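Local atomic coordinates of KLLA0E08119p (PDB entry 3VA7), a protein that probably carboxylates urea to urea-1-carboxylate with ATP, hydrogencarbonate and biotin, as the urea carboxylase part of a longer bifunctional urea-degrading enzyme. Residues V132-G136 against D137-K141; N97-K101 against T102-A106; N968-R972 against N973-N977. All coordinates share one frame; numbering follows the deposited sequence.

How the interactions relate
All three contacts lie at helix ends. Interaction 2 closes helix 92-101 and interaction 1 opens helix 136-143, both in the N-terminal part of the biotin carboxylase region; their centres are 21 Å apart. They meet where Val132 CG2 packs on Ala106 CB at 4.1 Å, strand 106-108 lying beside strand 130-131 in one parallel sheet. Interaction 3, a helix start in the carboxyltransferase region, stands far off: its centre is about 70 Å from that of interaction 1 and about 53 Å from that of interaction 2. None of the three supplies a residue to the biotin, urea or sodium sites; interaction 3 falls in the sequence range that also holds the urea-pocket residues Asp991 and Cys1033.

Interaction 1: residues V132-G136 against D137-K141; sequences VGPSG and DAIRK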
# COMPACT_ATOMS: atom_id res chain seq x y z
N VAL A 132 27.85 -15.22 27.96
CA VAL A 132 26.88 -15.04 29.04
C VAL A 132 25.95 -16.22 28.95
O VAL A 132 24.97 -16.18 28.25
CB VAL A 132 26.10 -13.73 28.90
CG1 VAL A 132 25.20 -13.52 30.07
CG2 VAL A 132 27.07 -12.61 28.79
N GLY A 133 26.31 -17.31 29.61
CA GLY A 133 25.58 -18.55 29.52
C GLY A 133 26.39 -19.59 30.26
O GLY A 133 27.49 -19.27 30.76
N PRO A 134 25.88 -20.85 30.31
CA PRO A 134 26.63 -21.91 30.98
C PRO A 134 27.81 -22.46 30.15
O PRO A 134 27.91 -22.18 28.92
CB PRO A 134 25.57 -22.97 31.22
CG PRO A 134 24.62 -22.77 30.09
CD PRO A 134 24.60 -21.33 29.77
N SER A 135 28.68 -23.21 30.81
CA SER A 135 29.90 -23.81 30.19
C SER A 135 29.58 -24.76 29.04
O SER A 135 28.50 -25.37 29.01
CB SER A 135 30.67 -24.61 31.25
OG SER A 135 29.98 -25.82 31.56
N GLY A 136 30.53 -24.94 28.13
CA GLY A 136 30.34 -25.86 26.99
C GLY A 136 30.04 -27.29 27.44
O GLY A 136 29.33 -28.06 26.76
N ASP A 137 30.56 -27.62 28.61
CA ASP A 137 30.39 -28.91 29.21
C ASP A 137 28.99 -29.16 29.69
O ASP A 137 28.37 -30.15 29.29
CB ASP A 137 31.28 -29.01 30.43
CG ASP A 137 32.14 -30.23 30.36
OD1 ASP A 137 33.01 -30.24 29.43
OD2 ASP A 137 31.93 -31.15 31.21
N ALA A 138 28.54 -28.28 30.58
CA ALA A 138 27.16 -28.28 31.02
C ALA A 138 26.19 -28.39 29.81
O ALA A 138 25.27 -29.24 29.82
CB ALA A 138 26.87 -27.03 31.92
N ILE A 139 26.42 -27.60 28.76
CA ILE A 139 25.61 -27.71 27.53
C ILE A 139 25.66 -29.10 26.83
O ILE A 139 24.61 -29.64 26.44
CB ILE A 139 25.94 -26.59 26.51
CG1 ILE A 139 25.70 -25.18 27.10
CG2 ILE A 139 25.18 -26.76 25.19
CD1 ILE A 139 26.48 -24.13 26.39
N ARG A 140 26.87 -29.67 26.69
CA ARG A 140 27.05 -31.06 26.23
C ARG A 140 26.33 -32.07 27.11
O ARG A 140 25.51 -32.87 26.62
CB ARG A 140 28.51 -31.43 26.14
CG ARG A 140 29.05 -31.31 24.76
CD ARG A 140 30.55 -31.26 24.87
NE ARG A 140 31.08 -30.27 23.94
CZ ARG A 140 31.91 -29.29 24.28
NH1 ARG A 140 32.35 -29.15 25.55
NH2 ARG A 140 32.32 -28.44 23.33
N LYS A 141 26.62 -32.00 28.41
CA LYS A 141 25.94 -32.81 29.44
C LYS A 141 24.40 -32.67 29.42
O LYS A 141 23.69 -33.60 29.78
CB LYS A 141 26.53 -32.49 30.84
CG LYS A 141 27.65 -33.45 31.31
CD LYS A 141 28.98 -32.75 31.74
CE LYS A 141 29.08 -32.43 33.26
NZ LYS A 141 29.74 -31.07 33.57
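Ser135 OG accepts the backbone N-H of Ala138 at 3.0 Å from Ala138 N, an N-cap bond that starts helix 136-143. A chi1 of 73° sets the hydroxyl between the backbone N and the carbonyl carbon, where OG meets a nearly straight N-H (162°). The carbonyl of the same residue takes the next amide, Ile139 N to Ser135 O at 3.1 Å, and Arg140 N then reaches Gly136 O at 2.9 Å. One residue thus serves two amides of the first turn, one by side chain and one by backbone.

Apolar contacts flank the cap. Pro134 CG touches Ile139 CG1 at 4.0 Å, the proline and isoleucine crossing at about a right angle; this pairing of the residue before the N-cap with the fourth after it is a hydrophobic staple. Pro134 CB also meets Ala138 CB at 4.3 Å.

Further out, the Arg140 chain bends at chi3 and brings one face of its guanidinium over Gly136 O without bonding to it, while NH2 makes a salt bridge with Asp122. One turn along the helix, Lys141 NZ makes a salt bridge with Asp137 OD2 at 3.2 Å, on the anti lone pair of that oxygen.

Helix 118-125 backs the cap: Ser121 OG bonds Pro134 O, and Ala118 and Ser121 pack on Ile139. Pro134 also rests on Tyr296 and Ala320. Val132, just past strand 130-131 at the edge of the parallel sheet, wedges between strand 106-108 and helix 337-345.

Interaction 2: residues N97-K101 against T102-A106; sequences NAAKK and TGAQA
This is a helix C-terminal contact, in which Ala98, Ala99 and Lys100 of the last turn of helix 92-101 meet Thr102, Gly103 and Ala104 of the loop leading to strand 106-108. The side chain of Thr102 folds back on the helix: with chi1 at 50°, OG1 lies between its own N and carbonyl carbon and donates a hydrogen bond to Ala98 O at 2.8 Å, tilted 18° from the carbonyl plane. Thr102 N reaches the same oxygen weakly at 3.3 Å, so Ala98 O carries two donors from one residue.

Gly103, with a positive phi of 52°, turns the chain out of the helix in a Schellman motif. Its two bonds are Ala104 N to Ala99 O at 2.8 Å, in the carbonyl plane, and Gly103 N to Lys100 O at 2.9 Å, where the donor stands above the plane of the Lys100 carbonyl. The turn brings Ala99 CB against Ala104 CB at 4.0 Å, an apolar contact that Leu35 of strand 33-36 joins from the sheet.

Helix 92-101 and this turn form part of the crossover from strand 76-79 to the parallel strand 106-108. Val58 and Val78 of the sheet touch Thr102, and Lys100 NZ bonds Glu127 O.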
# COMPACT_ATOMS: atom_id res chain seq x y z
N ASN A 97 34.59 -12.92 15.30
CA ASN A 97 35.24 -11.81 14.59
C ASN A 97 34.48 -10.48 14.83
O ASN A 97 35.09 -9.41 15.12
CB ASN A 97 35.40 -12.11 13.08
CG ASN A 97 36.17 -10.99 12.31
OD1 ASN A 97 37.27 -10.56 12.72
ND2 ASN A 97 35.57 -10.51 11.22
N ALA A 98 33.15 -10.57 14.78
CA ALA A 98 32.34 -9.41 15.13
C ALA A 98 32.62 -8.85 16.53
O ALA A 98 32.71 -7.62 16.68
CB ALA A 98 30.90 -9.70 14.92
N ALA A 99 32.80 -9.73 17.53
CA ALA A 99 33.06 -9.27 18.92
C ALA A 99 34.47 -8.75 19.07
O ALA A 99 34.73 -7.82 19.87
CB ALA A 99 32.82 -10.36 19.90
N LYS A 100 35.38 -9.37 18.32
CA LYS A 100 36.77 -8.93 18.23
C LYS A 100 36.83 -7.49 17.72
O LYS A 100 37.29 -6.60 18.42
CB LYS A 100 37.55 -9.85 17.27
CG LYS A 100 38.09 -11.10 17.89
CD LYS A 100 38.73 -10.78 19.23
CE LYS A 100 39.29 -12.03 19.85
NZ LYS A 100 39.55 -11.82 21.30
N LYS A 101 36.31 -7.31 16.51
CA LYS A 101 36.26 -6.08 15.74
C LYS A 101 35.68 -4.87 16.52
O LYS A 101 36.07 -3.70 16.28
CB LYS A 101 35.43 -6.41 14.49
CG LYS A 101 35.29 -5.37 13.39
CD LYS A 101 34.37 -5.95 12.27
CE LYS A 101 34.55 -5.25 10.89
NZ LYS A 101 35.89 -5.58 10.27
N THR A 102 34.78 -5.14 17.47
CA THR A 102 34.10 -4.07 18.22
C THR A 102 34.60 -3.96 19.64
O THR A 102 34.07 -3.16 20.43
CB THR A 102 32.58 -4.30 18.25
OG1 THR A 102 32.28 -5.66 18.66
CG2 THR A 102 31.99 -4.01 16.86
N GLY A 103 35.61 -4.76 19.97
CA GLY A 103 36.11 -4.94 21.35
C GLY A 103 35.05 -5.29 22.39
O GLY A 103 35.02 -4.69 23.46
N ALA A 104 34.18 -6.26 22.10
CA ALA A 104 33.15 -6.69 23.11
C ALA A 104 33.77 -7.61 24.15
O ALA A 104 34.41 -8.61 23.80
CB ALA A 104 31.96 -7.38 22.44
N GLN A 105 33.65 -7.30 25.43
CA GLN A 105 34.20 -8.25 26.39
C GLN A 105 33.39 -9.52 26.57
O GLN A 105 33.94 -10.54 27.01
CB GLN A 105 34.64 -7.65 27.71
CG GLN A 105 33.71 -6.68 28.27
CD GLN A 105 34.38 -5.36 28.50
OE1 GLN A 105 35.00 -4.78 27.57
NE2 GLN A 105 34.28 -4.85 29.75
N ALA A 106 32.11 -9.48 26.18
CA ALA A 106 31.15 -10.59 26.40
C ALA A 106 30.19 -10.74 25.24
O ALA A 106 29.91 -9.78 24.50
CB ALA A 106 30.39 -10.40 27.68

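Interaction 3: residues N968-R972 against N973-N977; sequences NDIDR and NDVKN
Asp971 and Asp974 form a capping box at the start of helix 972-979, in the carboxyltransferase part, each side chain holding a backbone N-H of the turn. Asp971 is the N-cap: with CG anti to the backbone N (chi1 -169°), its OD1 accepts from Asn973 N, the second amide of the helix, at 3.0 Å, met from above the carboxylate plane. Asp974 OD1 accepts from Asp971 N at 3.0 Å, on its anti side and 32° out of the carboxylate plane. With an alanine in place of Asp974, the amide of Asp971 would probably be left without this acceptor and the loop before the helix would be freer to move.

Backbone bonds continue the turn. Asp971 O takes two weak ones, from Asp974 N and from Val975 N, whereas Lys976 N meets Arg972 O at 3.1 Å in a regular helical bond.

The apolar contacts come from Ile970, which leaves the Schellman turn ending helix 960-967 at Asp969. Its CD1 packs against Val975 CG2 at 3.9 Å, the two side chains at about a right angle, a hydrophobic staple bridging the cap. Ile970 CB also makes a van der Waals contact of 3.5 Å with Asp974 OD1, the capping oxygen. Val975 continues inward onto Val961 and Ile964 of helix 960-967.

Among the charged groups, the two carboxylates stay apart, and the N-terminal amides of the helix would be expected to ease their negative charge. Arg972 finds its partners outside the cap, NH1 in a salt bridge with Glu935 OE2 and NE in another with Asp962 OD1.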
# COMPACT_ATOMS: atom_id res chain seq x y z
N ASN A 968 15.15 21.89 -29.16
CA ASN A 968 15.73 23.10 -28.60
C ASN A 968 17.08 23.52 -29.19
O ASN A 968 17.63 24.52 -28.79
CB ASN A 968 15.87 22.91 -27.10
CG ASN A 968 14.61 23.21 -26.37
OD1 ASN A 968 14.27 24.38 -26.21
ND2 ASN A 968 13.90 22.18 -25.92
N ASP A 969 17.61 22.72 -30.12
CA ASP A 969 18.93 22.95 -30.66
C ASP A 969 20.06 22.97 -29.67
O ASP A 969 20.88 23.90 -29.74
CB ASP A 969 18.97 24.28 -31.38
CG ASP A 969 18.96 24.11 -32.85
OD1 ASP A 969 20.03 23.69 -33.43
OD2 ASP A 969 17.84 24.34 -33.39
N ILE A 970 20.10 22.01 -28.76
CA ILE A 970 21.22 21.92 -27.83
C ILE A 970 21.76 20.51 -27.85
O ILE A 970 21.20 19.70 -28.55
CB ILE A 970 20.82 22.32 -26.38
CG1 ILE A 970 19.64 21.46 -25.87
CG2 ILE A 970 20.50 23.79 -26.31
CD1 ILE A 970 19.10 21.91 -24.54
N ASP A 971 22.84 20.23 -27.11
CA ASP A 971 23.37 18.87 -26.97
C ASP A 971 22.58 18.23 -25.87
O ASP A 971 22.11 18.91 -24.94
CB ASP A 971 24.91 18.79 -26.61
CG ASP A 971 25.49 17.28 -26.74
OD1 ASP A 971 25.75 16.57 -25.69
OD2 ASP A 971 25.66 16.79 -27.91
N ARG A 972 22.44 16.90 -25.97
CA ARG A 972 21.80 16.10 -24.93
C ARG A 972 22.40 16.37 -23.57
O ARG A 972 21.69 16.32 -22.58
CB ARG A 972 21.83 14.61 -25.24
CG ARG A 972 23.20 14.05 -25.47
CD ARG A 972 23.20 12.55 -25.32
NE ARG A 972 21.91 11.99 -25.62
CZ ARG A 972 21.22 11.23 -24.77
NH1 ARG A 972 21.74 10.90 -23.58
NH2 ARG A 972 20.04 10.72 -25.14
N ASN A 973 23.70 16.66 -23.52
CA ASN A 973 24.34 16.89 -22.24
C ASN A 973 24.01 18.28 -21.67
O ASN A 973 24.11 18.53 -20.44
CB ASN A 973 25.84 16.51 -22.26
CG ASN A 973 26.07 14.96 -22.58
OD1 ASN A 973 25.41 14.08 -22.00
ND2 ASN A 973 26.95 14.66 -23.54
N ASP A 974 23.58 19.18 -22.55
CA ASP A 974 22.99 20.40 -22.10
C ASP A 974 21.69 20.13 -21.32
O ASP A 974 21.48 20.78 -20.30
CB ASP A 974 22.72 21.37 -23.26
CG ASP A 974 23.99 21.92 -23.85
OD1 ASP A 974 24.05 22.08 -25.09
OD2 ASP A 974 24.93 22.15 -23.07
N VAL A 975 20.87 19.18 -21.77
CA VAL A 975 19.68 18.77 -21.04
C VAL A 975 20.09 18.18 -19.72
O VAL A 975 19.56 18.54 -18.64
CB VAL A 975 18.81 17.75 -21.83
CG1 VAL A 975 17.60 17.29 -21.00
CG2 VAL A 975 18.37 18.31 -23.15
N LYS A 976 21.05 17.29 -19.76
CA LYS A 976 21.46 16.69 -18.51
C LYS A 976 21.94 17.79 -17.56
O LYS A 976 21.62 17.75 -16.40
CB LYS A 976 22.52 15.64 -18.74
CG LYS A 976 23.03 14.96 -17.49
CD LYS A 976 24.20 13.97 -17.77
CE LYS A 976 25.54 14.70 -17.75
NZ LYS A 976 26.65 13.91 -18.38
N ASN A 977 22.68 18.78 -18.07
CA ASN A 977 23.19 19.84 -17.23
C ASN A 977 22.10 20.66 -16.60
O ASN A 977 22.26 21.07 -15.44
CB ASN A 977 24.09 20.82 -18.00
CG ASN A 977 25.44 20.22 -18.39
OD1 ASN A 977 25.95 19.26 -17.75
ND2 ASN A 977 26.04 20.80 -19.46